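Local structure of pyruvate kinase 1 (Trypanosoma brucei brucei, 4KCW) at residues 210-215 with 239-244; 258-263 with 292-297; 477-482 with 494-499. The protein catalyses the last step of glycolysis, transferring a phosphoryl group from phosphoenolpyruvate to ADP to give pyruvate and ATP. All blocks are in the same frame, centred on the assembly; numbering follows the deposited sequence. Where two conformers were deposited one is given.

Contact 1 of 3, residues 210-215 with 239-244; sequences FASFIR and KIENHQ. With MG (magnesium ion), chain C; OXL (oxalate ion), chain E.
Lys-239 lies over Ala-211 and Ser-212 at the mouth of a TIM barrel, its N donating to Ala-211 O (2.9 Å) between neighbouring parallel strands. CB and CG cover that carbonyl, CD passes Ser-212, and a bend at the third torsion (chi3 64°) swings NZ onto both Ser-212 OG (3.1 Å) and O3 of the oxalate (2.8 Å). The ammonium also has a salt bridge to Asp-84, and Ser-212 OG bonds to Thr-85 O, which ties the two segments to a third strand end. Ile-214 N gives Lys-239 O only a weak bond.

Glu-241 splits its carboxylate. OE1 binds magnesium, whose shell includes oxalate O2 and O3, two waters and Asp-265. OE2 takes a weak bond from Phe-213 N (3.0 Å) and a straightforward one from a magnesium-bound water (2.6 Å). The same OE2 sits 3.6 Å above the centre of the Phe-213 ring, with carboxylate and ring planes 27° apart. Phe-213 reaches this place as third residue of a type II turn, Ala-211 to Ile-214. Asn-242 ND2 meets the edge of that ring at CD1 (3.7 Å), while OD1 caps Gly-245 N at the start of helix 243-247. Gln-244 packs against Arg-215, CB to CB at 3.6 Å; in the conformer described, one of two deposited, Arg-215 NE turns back to Phe-213 O.

Oxalate resembles the enolate of pyruvate, so these strand ends probably mark the substrate site. Behind them, Ile-214 and Ile-240 pack on Ile-252 of helix 249-255; Phe-210 touches strands 80-84 and 258-262, and Ile-240 hydrogen-bonds the latter through Met-260 and Ala-262.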
loop_
_atom_site.group_PDB
_atom_site.type_symbol
_atom_site.label_atom_id
_atom_site.label_comp_id
_atom_site.label_asym_id
_atom_site.label_seq_id
_atom_site.Cartn_x
_atom_site.Cartn_y
_atom_site.Cartn_z
ATOM N N PHE A 210 -28.657 21.959 17.668
ATOM C CA PHE A 210 -27.808 22.476 16.588
ATOM C C PHE A 210 -27.484 23.953 16.859
ATOM O O PHE A 210 -28.356 24.821 16.732
ATOM C CB PHE A 210 -28.516 22.354 15.213
ATOM C CG PHE A 210 -28.947 20.951 14.845
ATOM C CD1 PHE A 210 -28.433 19.837 15.507
ATOM C CD2 PHE A 210 -29.834 20.747 13.789
ATOM C CE1 PHE A 210 -28.861 18.558 15.182
ATOM C CE2 PHE A 210 -30.222 19.457 13.422
ATOM C CZ PHE A 210 -29.728 18.360 14.118
ATOM N N ALA A 211 -26.264 24.244 17.286
ATOM C CA ALA A 211 -25.954 25.597 17.761
ATOM C C ALA A 211 -25.414 26.453 16.613
ATOM O O ALA A 211 -24.364 26.158 16.060
ATOM C CB ALA A 211 -24.951 25.537 18.905
ATOM N N SER A 212 -26.168 27.465 16.207
ATOM C CA SER A 212 -25.790 28.262 15.051
ATOM C C SER A 212 -24.528 29.136 15.289
ATOM O O SER A 212 -24.285 29.613 16.412
ATOM C CB SER A 212 -26.965 29.101 14.593
ATOM O OG SER A 212 -28.100 28.284 14.347
ATOM N N PHE A 213 -23.679 29.239 14.269
ATOM C CA PHE A 213 -22.594 30.245 14.246
ATOM C C PHE A 213 -21.512 30.054 15.306
ATOM O O PHE A 213 -20.814 31.000 15.665
ATOM C CB PHE A 213 -23.153 31.682 14.327
ATOM C CG PHE A 213 -23.881 32.119 13.081
ATOM C CD1 PHE A 213 -23.174 32.414 11.913
ATOM C CD2 PHE A 213 -25.290 32.182 13.057
ATOM C CE1 PHE A 213 -23.851 32.794 10.758
ATOM C CE2 PHE A 213 -25.971 32.520 11.893
ATOM C CZ PHE A 213 -25.254 32.841 10.748
ATOM N N ILE A 214 -21.354 28.837 15.791
ATOM C CA ILE A 214 -20.278 28.571 16.722
ATOM C C ILE A 214 -18.952 28.956 16.094
ATOM O O ILE A 214 -18.596 28.461 15.019
ATOM C CB ILE A 214 -20.250 27.096 17.121
ATOM C CG1 ILE A 214 -21.477 26.772 17.972
ATOM C CG2 ILE A 214 -18.972 26.782 17.867
ATOM C CD1 ILE A 214 -21.601 27.628 19.230
ATOM N N ARG A 215 -18.221 29.864 16.723
ATOM C CA ARG A 215 -16.904 30.221 16.220
ATOM C C ARG A 215 -15.723 29.878 17.141
ATOM O O ARG A 215 -14.560 30.000 16.733
ATOM C CB ARG A 215 -16.859 31.682 15.776
ATOM C CG ARG A 215 -17.307 32.679 16.823
ATOM C CD ARG A 215 -18.047 33.842 16.176
ATOM N NE ARG A 215 -19.489 33.689 16.335
ATOM C CZ ARG A 215 -20.243 34.466 17.108
ATOM N NH1 ARG A 215 -19.719 35.537 17.701
ATOM N NH2 ARG A 215 -21.521 34.186 17.266
ATOM N N LYS A 239 -22.775 24.198 14.687
ATOM C CA LYS A 239 -22.909 24.523 13.285
ATOM C C LYS A 239 -21.733 25.376 12.843
ATOM O O LYS A 239 -21.485 26.420 13.432
ATOM C CB LYS A 239 -24.214 25.270 13.064
ATOM C CG LYS A 239 -25.438 24.420 13.332
ATOM C CD LYS A 239 -26.716 25.257 13.301
ATOM C CE LYS A 239 -26.969 25.861 11.922
ATOM N NZ LYS A 239 -28.322 26.478 11.850
ATOM N N ILE A 240 -20.938 24.871 11.892
ATOM C CA ILE A 240 -19.851 25.657 11.292
ATOM C C ILE A 240 -20.376 26.435 10.092
ATOM O O ILE A 240 -20.954 25.863 9.157
ATOM C CB ILE A 240 -18.679 24.775 10.814
ATOM C CG1 ILE A 240 -18.184 23.869 11.942
ATOM C CG2 ILE A 240 -17.542 25.646 10.281
ATOM C CD1 ILE A 240 -17.803 24.624 13.181
ATOM N N GLU A 241 -20.163 27.740 10.116
ATOM C CA GLU A 241 -21.016 28.663 9.388
ATOM C C GLU A 241 -20.247 29.911 8.985
ATOM O O GLU A 241 -20.725 30.683 8.179
ATOM C CB GLU A 241 -22.230 29.060 10.238
ATOM C CG GLU A 241 -23.387 28.116 10.103
ATOM C CD GLU A 241 -24.719 28.759 10.430
ATOM O OE1 GLU A 241 -25.466 29.064 9.479
ATOM O OE2 GLU A 241 -25.067 28.850 11.629
ATOM N N ASN A 242 -19.058 30.112 9.551
ATOM C CA ASN A 242 -18.220 31.246 9.139
ATOM C C ASN A 242 -16.737 30.931 9.126
ATOM O O ASN A 242 -16.307 29.826 9.496
ATOM C CB ASN A 242 -18.484 32.453 10.029
ATOM C CG ASN A 242 -18.429 32.099 11.498
ATOM O OD1 ASN A 242 -17.527 31.384 11.930
ATOM N ND2 ASN A 242 -19.487 32.435 12.231
ATOM N N HIS A 243 -15.962 31.923 8.703
ATOM C CA HIS A 243 -14.506 31.862 8.668
ATOM C C HIS A 243 -13.926 31.295 9.946
ATOM O O HIS A 243 -13.087 30.393 9.914
ATOM C CB HIS A 243 -13.962 33.271 8.432
ATOM C CG HIS A 243 -12.525 33.300 8.028
ATOM N ND1 HIS A 243 -11.546 33.690 8.865
ATOM C CD2 HIS A 243 -11.898 32.905 6.841
ATOM C CE1 HIS A 243 -10.352 33.559 8.250
ATOM N NE2 HIS A 243 -10.569 33.074 7.015
ATOM N N GLN A 244 -14.330 31.867 11.077
ATOM C CA GLN A 244 -13.739 31.556 12.369
ATOM C C GLN A 244 -14.035 30.104 12.807
ATOM O O GLN A 244 -13.165 29.405 13.356
ATOM C CB GLN A 244 -14.289 32.527 13.418
ATOM C CG GLN A 244 -13.348 33.617 13.834
ATOM C CD GLN A 244 -13.631 34.112 15.246
ATOM O OE1 GLN A 244 -14.673 34.718 15.506
ATOM N NE2 GLN A 244 -12.712 33.824 16.179
HETATM MG MG MG C . -27.356 29.432 9.151
HETATM C C1 OXL E . -27.934 26.614 8.374
HETATM C C2 OXL E . -27.153 27.026 7.104
HETATM O O1 OXL E . -28.347 25.413 8.513
HETATM O O2 OXL E . -26.772 28.228 7.060
HETATM O O3 OXL E . -28.024 27.509 9.249
HETATM O O4 OXL E . -26.897 26.145 6.221
HETATM O O HOH W 1 -19.611 28.905 12.520
HETATM O O HOH W 2 -27.502 29.666 11.363
HETATM O O HOH W 3 -29.166 29.682 8.485
#

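Contact 2 of 3, residues 258-263 with 292-297; sequences GIMVAR and PVICAT. With OXL (oxalate ion), chain E.
Strands 258-262 and 293-296 run parallel, 13° between their axes at a closest approach of 4.6 Å, paired from Ile-259 with Val-293 to Ala-262 with Ala-296. They are the sixth and seventh strands of the pyruvate kinase TIM barrel, and helix 275-289 lies in the connection between them. Ile-259 N donates to Pro-292 O, Ile-294 N to Ile-259 O (2.8 Å) and Val-261 N to Ile-294 O; Ala-296 N to Val-261 O continues the series more weakly.

On the barrel's inner face, Met-260 swings CG anti to its backbone N (chi1 -178°), which brings that carbon beside Ile-294 CB and sets SD against Ala-296 CB (3.7 Å). Met-329 of strand 327-330 touches Met-260, Ile-294 and Ala-296, closing this patch from the next strand. On the outer face, Val-293 CG2 meets Ile-259 CB at 4.1 Å, the two side chains crossing at a slant, and Cys-286 of helix 275-289 packs on both.

At the C-terminal ends the pair widens into the ligand site. Thr-297 OG1 donates to O4 of the oxalate, which Ala-262 CB also approaches, and Gly-264 N and Asp-265 N bond the same ligand. Arg-263 reaches across the C-terminal end of strand 293-296: NE donates to Ala-296 O (3.1 Å) and NH2 to Thr-297 O (3.1 Å), each donor standing above its carbonyl plane. NH2 has a second, charged partner in Asp-316, and NH1 bonds Gln-279, which together fix the rotation of the guanidinium. Cys-295 SG lies 3.8 Å above one face of that group, displaced toward its rim.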
loop_
_atom_site.group_PDB
_atom_site.type_symbol
_atom_site.label_atom_id
_atom_site.label_comp_id
_atom_site.label_asym_id
_atom_site.label_seq_id
_atom_site.Cartn_x
_atom_site.Cartn_y
_atom_site.Cartn_z
ATOM N N GLY A 258 -20.670 16.799 18.223
ATOM C CA GLY A 258 -20.798 16.605 16.779
ATOM C C GLY A 258 -20.832 17.952 16.072
ATOM O O GLY A 258 -20.900 19.002 16.717
ATOM N N ILE A 259 -20.949 17.911 14.752
ATOM C CA ILE A 259 -20.746 19.073 13.916
ATOM C C ILE A 259 -21.743 19.024 12.782
ATOM O O ILE A 259 -22.075 17.931 12.254
ATOM C CB ILE A 259 -19.331 19.067 13.298
ATOM C CG1 ILE A 259 -18.270 19.288 14.374
ATOM C CG2 ILE A 259 -19.208 20.102 12.178
ATOM C CD1 ILE A 259 -18.433 20.595 15.104
ATOM N N MET A 260 -22.304 20.184 12.470
ATOM C CA MET A 260 -22.976 20.376 11.204
ATOM C C MET A 260 -22.181 21.322 10.317
ATOM O O MET A 260 -21.744 22.388 10.765
ATOM C CB MET A 260 -24.351 20.951 11.417
ATOM C CG MET A 260 -25.108 21.128 10.120
ATOM S SD MET A 260 -26.581 22.114 10.356
ATOM C CE MET A 260 -27.503 21.166 11.574
ATOM N N VAL A 261 -21.952 20.908 9.078
ATOM C CA VAL A 261 -21.503 21.823 8.050
ATOM C C VAL A 261 -22.694 22.560 7.507
ATOM O O VAL A 261 -23.487 22.007 6.744
ATOM C CB VAL A 261 -20.836 21.081 6.887
ATOM C CG1 VAL A 261 -20.204 22.076 5.920
ATOM C CG2 VAL A 261 -19.817 20.095 7.413
ATOM N N ALA A 262 -22.863 23.783 7.964
ATOM C CA ALA A 262 -24.033 24.583 7.633
ATOM C C ALA A 262 -23.751 25.384 6.380
ATOM O O ALA A 262 -23.365 26.548 6.458
ATOM C CB ALA A 262 -24.360 25.524 8.797
ATOM N N ARG A 263 -23.927 24.758 5.220
ATOM C CA ARG A 263 -23.366 25.288 3.992
ATOM C C ARG A 263 -24.029 26.570 3.544
ATOM O O ARG A 263 -23.391 27.401 2.893
ATOM C CB ARG A 263 -23.392 24.243 2.911
ATOM C CG ARG A 263 -22.591 23.003 3.310
ATOM C CD ARG A 263 -22.457 22.051 2.154
ATOM N NE ARG A 263 -23.760 21.704 1.668
ATOM C CZ ARG A 263 -23.967 20.921 0.631
ATOM N NH1 ARG A 263 -22.929 20.432 -0.036
ATOM N NH2 ARG A 263 -25.204 20.673 0.227
ATOM N N PRO A 292 -20.328 12.354 15.278
ATOM C CA PRO A 292 -21.305 12.538 14.205
ATOM C C PRO A 292 -21.153 13.875 13.485
ATOM O O PRO A 292 -20.884 14.915 14.106
ATOM C CB PRO A 292 -22.657 12.486 14.923
ATOM C CG PRO A 292 -22.350 12.575 16.369
ATOM C CD PRO A 292 -20.964 12.082 16.574
ATOM N N VAL A 293 -21.373 13.844 12.181
ATOM C CA VAL A 293 -21.322 15.024 11.414
ATOM C C VAL A 293 -22.459 15.041 10.371
ATOM O O VAL A 293 -22.849 13.992 9.801
ATOM C CB VAL A 293 -19.931 15.192 10.762
ATOM C CG1 VAL A 293 -19.637 14.013 9.841
ATOM C CG2 VAL A 293 -19.821 16.554 10.046
ATOM N N ILE A 294 -23.046 16.219 10.213
ATOM C CA ILE A 294 -24.220 16.400 9.412
ATOM C C ILE A 294 -23.872 17.366 8.321
ATOM O O ILE A 294 -23.349 18.445 8.583
ATOM C CB ILE A 294 -25.336 17.017 10.235
ATOM C CG1 ILE A 294 -25.612 16.178 11.478
ATOM C CG2 ILE A 294 -26.580 17.187 9.397
ATOM C CD1 ILE A 294 -26.707 16.769 12.340
ATOM N N CYS A 295 -24.071 16.944 7.089
ATOM C CA CYS A 295 -24.014 17.831 5.984
ATOM C C CYS A 295 -25.390 18.455 5.712
ATOM O O CYS A 295 -26.385 17.751 5.640
ATOM C CB CYS A 295 -23.525 17.088 4.769
ATOM S SG CYS A 295 -23.198 18.191 3.395
ATOM N N ALA A 296 -25.424 19.770 5.496
ATOM C CA ALA A 296 -26.688 20.512 5.433
ATOM C C ALA A 296 -26.758 21.563 4.305
ATOM O O ALA A 296 -25.750 22.189 3.950
ATOM C CB ALA A 296 -27.001 21.149 6.775
ATOM N N THR A 297 -27.939 21.654 3.686
ATOM C CA THR A 297 -28.461 22.873 3.072
ATOM C C THR A 297 -28.418 22.858 1.544
ATOM O O THR A 297 -27.358 22.732 0.943
ATOM C CB THR A 297 -27.821 24.153 3.605
ATOM O OG1 THR A 297 -28.127 24.300 5.009
ATOM C CG2 THR A 297 -28.370 25.374 2.829
HETATM C C1 OXL E . -27.934 26.614 8.374
HETATM C C2 OXL E . -27.153 27.026 7.104
HETATM O O1 OXL E . -28.347 25.413 8.513
HETATM O O2 OXL E . -26.772 28.228 7.060
HETATM O O3 OXL E . -28.024 27.509 9.249
HETATM O O4 OXL E . -26.897 26.145 6.221
#

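Contact 3 of 3, residues 477-482 with 494-499; sequences VVVVHA and RLIYLP. With FDP (2,6-di-O-phosphono-beta-D-fructofuranose), chain F.
Val-479 N donates to Arg-494 O at 2.8 Å, almost straight at 175°, and Arg-494 N returns an equally short bond to Val-479 O. This reciprocal pair, repeated by Val-477 with Ile-496, holds together the C-terminal beta hairpin of strands 476-481 and 492-497. Between them Val-478 faces Leu-495 in a non-hydrogen-bonded pair, their CG2 and CD1 tips 4.2 Å apart on the side where helix 377-392 packs.

On the other face, Val-479 CG2 presses on Ile-496 CG1 (3.6 Å). Farther along, Val-477 CG2 meets Leu-498 CG (4.0 Å), and helix 455-467 touches Leu-498. Arg-494 bends at its second and third torsions and sends NH2 to the edge of the His-481 ring, in its plane. The bond from NH2 to NE2 is short (2.8 Å) but weak, its angle being 122°, and the ring and guanidinium planes lie 63° apart. His-481 ND1 donates to Ala-482 O (2.7 Å), a bond that fixes the rotation of the ring and leaves NE2 as the acceptor. The guanidinium also has long, weak ion pairs, NH1 with Glu-455 and NE with Asp-483 of a neighbouring subunit. A strand of that subunit pairs with Arg-494, so the sheet continues across the interface.

Beyond the hairpin bonds the first strand ends in the site of fructose 2,6-bisphosphate, an allosteric activator of trypanosomatid pyruvate kinases. There His-481 CB lies beside the sugar, and Ala-482 N donates to its hydroxyl O3 at 3.1 Å.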
loop_
_atom_site.group_PDB
_atom_site.type_symbol
_atom_site.label_atom_id
_atom_site.label_comp_id
_atom_site.label_asym_id
_atom_site.label_seq_id
_atom_site.Cartn_x
_atom_site.Cartn_y
_atom_site.Cartn_z
ATOM N N VAL A 477 -23.393 -13.191 13.928
ATOM C CA VAL A 477 -23.523 -11.819 14.406
ATOM C C VAL A 477 -22.383 -11.526 15.361
ATOM O O VAL A 477 -21.929 -12.426 16.076
ATOM C CB VAL A 477 -24.852 -11.621 15.157
ATOM C CG1 VAL A 477 -24.901 -10.246 15.794
ATOM C CG2 VAL A 477 -26.020 -11.813 14.206
ATOM N N VAL A 478 -21.873 -10.296 15.314
ATOM C CA VAL A 478 -20.758 -9.896 16.148
ATOM C C VAL A 478 -21.294 -9.070 17.329
ATOM O O VAL A 478 -21.891 -7.986 17.142
ATOM C CB VAL A 478 -19.723 -9.049 15.361
ATOM C CG1 VAL A 478 -18.617 -8.569 16.278
ATOM C CG2 VAL A 478 -19.128 -9.850 14.203
ATOM N N VAL A 479 -21.155 -9.629 18.526
ATOM C CA VAL A 479 -21.833 -9.133 19.703
ATOM C C VAL A 479 -20.812 -8.542 20.677
ATOM O O VAL A 479 -19.832 -9.226 21.069
ATOM C CB VAL A 479 -22.550 -10.278 20.416
ATOM C CG1 VAL A 479 -23.185 -9.786 21.715
ATOM C CG2 VAL A 479 -23.571 -10.921 19.486
ATOM N N VAL A 480 -21.034 -7.288 21.075
ATOM C CA VAL A 480 -20.053 -6.534 21.859
ATOM C C VAL A 480 -20.697 -6.048 23.146
ATOM O O VAL A 480 -21.711 -5.373 23.110
ATOM C CB VAL A 480 -19.507 -5.340 21.048
ATOM C CG1 VAL A 480 -18.705 -4.398 21.925
ATOM C CG2 VAL A 480 -18.637 -5.843 19.927
ATOM N N HIS A 481 -20.186 -6.510 24.283
ATOM C CA HIS A 481 -20.503 -5.901 25.597
ATOM C C HIS A 481 -19.442 -6.245 26.613
ATOM O O HIS A 481 -18.347 -6.675 26.250
ATOM C CB HIS A 481 -21.870 -6.358 26.078
ATOM C CG HIS A 481 -22.086 -7.847 25.982
ATOM N ND1 HIS A 481 -21.571 -8.721 26.893
ATOM C CD2 HIS A 481 -22.867 -8.612 25.097
ATOM C CE1 HIS A 481 -21.932 -9.983 26.564
ATOM N NE2 HIS A 481 -22.755 -9.915 25.478
ATOM N N ALA A 482 -19.743 -6.089 27.900
ATOM C CA ALA A 482 -18.759 -6.469 28.939
ATOM C C ALA A 482 -18.909 -7.951 29.265
ATOM O O ALA A 482 -19.960 -8.524 29.056
ATOM C CB ALA A 482 -18.929 -5.616 30.196
ATOM N N ARG A 494 -18.093 -11.369 21.127
ATOM C CA ARG A 494 -18.428 -12.731 20.760
ATOM C C ARG A 494 -18.873 -12.803 19.299
ATOM O O ARG A 494 -19.605 -11.934 18.811
ATOM C CB ARG A 494 -19.540 -13.276 21.651
ATOM C CG ARG A 494 -19.148 -13.526 23.089
ATOM C CD ARG A 494 -20.255 -13.038 24.009
ATOM N NE ARG A 494 -21.312 -14.024 24.070
ATOM C CZ ARG A 494 -22.589 -13.757 24.262
ATOM N NH1 ARG A 494 -23.454 -14.758 24.287
ATOM N NH2 ARG A 494 -22.994 -12.516 24.484
ATOM N N LEU A 495 -18.572 -13.918 18.652
ATOM C CA LEU A 495 -19.286 -14.269 17.453
ATOM C C LEU A 495 -20.317 -15.335 17.737
ATOM O O LEU A 495 -19.981 -16.425 18.204
ATOM C CB LEU A 495 -18.330 -14.735 16.392
ATOM C CG LEU A 495 -17.767 -13.576 15.595
ATOM C CD1 LEU A 495 -17.000 -12.579 16.515
ATOM C CD2 LEU A 495 -16.874 -14.129 14.475
ATOM N N ILE A 496 -21.526 -15.079 17.268
ATOM C CA ILE A 496 -22.733 -15.807 17.680
ATOM C C ILE A 496 -23.507 -16.226 16.411
ATOM O O ILE A 496 -23.796 -15.401 15.553
ATOM C CB ILE A 496 -23.653 -14.861 18.504
ATOM C CG1 ILE A 496 -22.988 -14.505 19.812
ATOM C CG2 ILE A 496 -25.005 -15.480 18.742
ATOM C CD1 ILE A 496 -22.269 -15.672 20.418
ATOM N N TYR A 497 -23.894 -17.479 16.321
ATOM C CA TYR A 497 -24.859 -17.859 15.295
ATOM C C TYR A 497 -26.240 -17.597 15.809
ATOM O O TYR A 497 -26.553 -17.968 16.940
ATOM C CB TYR A 497 -24.721 -19.310 14.947
ATOM C CG TYR A 497 -23.470 -19.624 14.203
ATOM C CD1 TYR A 497 -22.397 -20.215 14.848
ATOM C CD2 TYR A 497 -23.324 -19.287 12.863
ATOM C CE1 TYR A 497 -21.237 -20.547 14.168
ATOM C CE2 TYR A 497 -22.168 -19.624 12.162
ATOM C CZ TYR A 497 -21.128 -20.264 12.832
ATOM O OH TYR A 497 -19.964 -20.597 12.190
ATOM N N LEU A 498 -27.028 -16.844 15.042
ATOM C CA LEU A 498 -28.441 -16.684 15.346
ATOM C C LEU A 498 -29.106 -18.051 15.526
ATOM O O LEU A 498 -29.014 -18.905 14.641
ATOM C CB LEU A 498 -29.144 -15.917 14.244
ATOM C CG LEU A 498 -29.115 -14.400 14.335
ATOM C CD1 LEU A 498 -30.295 -13.831 13.568
ATOM C CD2 LEU A 498 -29.143 -13.944 15.780
ATOM N N PRO A 499 -29.765 -18.261 16.684
ATOM C CA PRO A 499 -30.417 -19.541 16.958
ATOM C C PRO A 499 -31.673 -19.759 16.108
ATOM O O PRO A 499 -32.122 -18.890 15.332
ATOM C CB PRO A 499 -30.776 -19.454 18.448
ATOM C CG PRO A 499 -30.702 -17.997 18.817
ATOM C CD PRO A 499 -30.158 -17.215 17.651
ATOM O OXT PRO A 499 -32.201 -20.865 16.092
HETATM P P1 FDP F . -23.916 -3.010 31.348
HETATM O O1P FDP F . -23.930 -4.442 31.076
HETATM O O2P FDP F . -25.296 -2.335 31.134
HETATM O O3P FDP F . -23.443 -2.642 32.810
HETATM O O1 FDP F . -20.883 -1.821 32.432
HETATM C C1 FDP F . -21.001 -2.939 31.526
HETATM C C2 FDP F . -21.588 -2.417 30.204
HETATM O O2 FDP F . -22.947 -2.155 30.367
HETATM C C3 FDP F . -21.323 -3.318 28.998
HETATM O O3 FDP F . -22.146 -4.490 29.003
HETATM C C4 FDP F . -21.773 -2.377 27.929
HETATM O O4 FDP F . -21.354 -2.839 26.630
HETATM C C5 FDP F . -21.052 -1.083 28.344
HETATM O O5 FDP F . -20.952 -1.167 29.800
HETATM C C6 FDP F . -21.895 0.136 27.936
HETATM O O6 FDP F . -21.137 1.348 28.032
HETATM P P2 FDP F . -21.621 2.682 27.296
HETATM O O4P FDP F . -21.621 2.574 25.781
HETATM O O5P FDP F . -23.065 3.013 27.898
HETATM O O6P FDP F . -20.654 3.900 27.787
#

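In the fold
The three contacts follow one another along the chain without overlap. Contacts 1 and 2, with centres 10 Å apart, belong to the same eight-stranded barrel: strand 235-240 of contact 1 borders strand 258-262 of contact 2, Glu-241 packs against Ala-262, and both contacts reach the oxalate. Contact 3 belongs to the C-terminal alpha/beta domain, in a separate five-stranded sheet; its centre is 41 Å from that of contact 1 and 33 Å from that of contact 2, and its nearest atoms stay about 17 Å from contact 2. Oxalate site and effector site are thus well separated, consistent with allosteric signalling between domains and subunits of the tetramer.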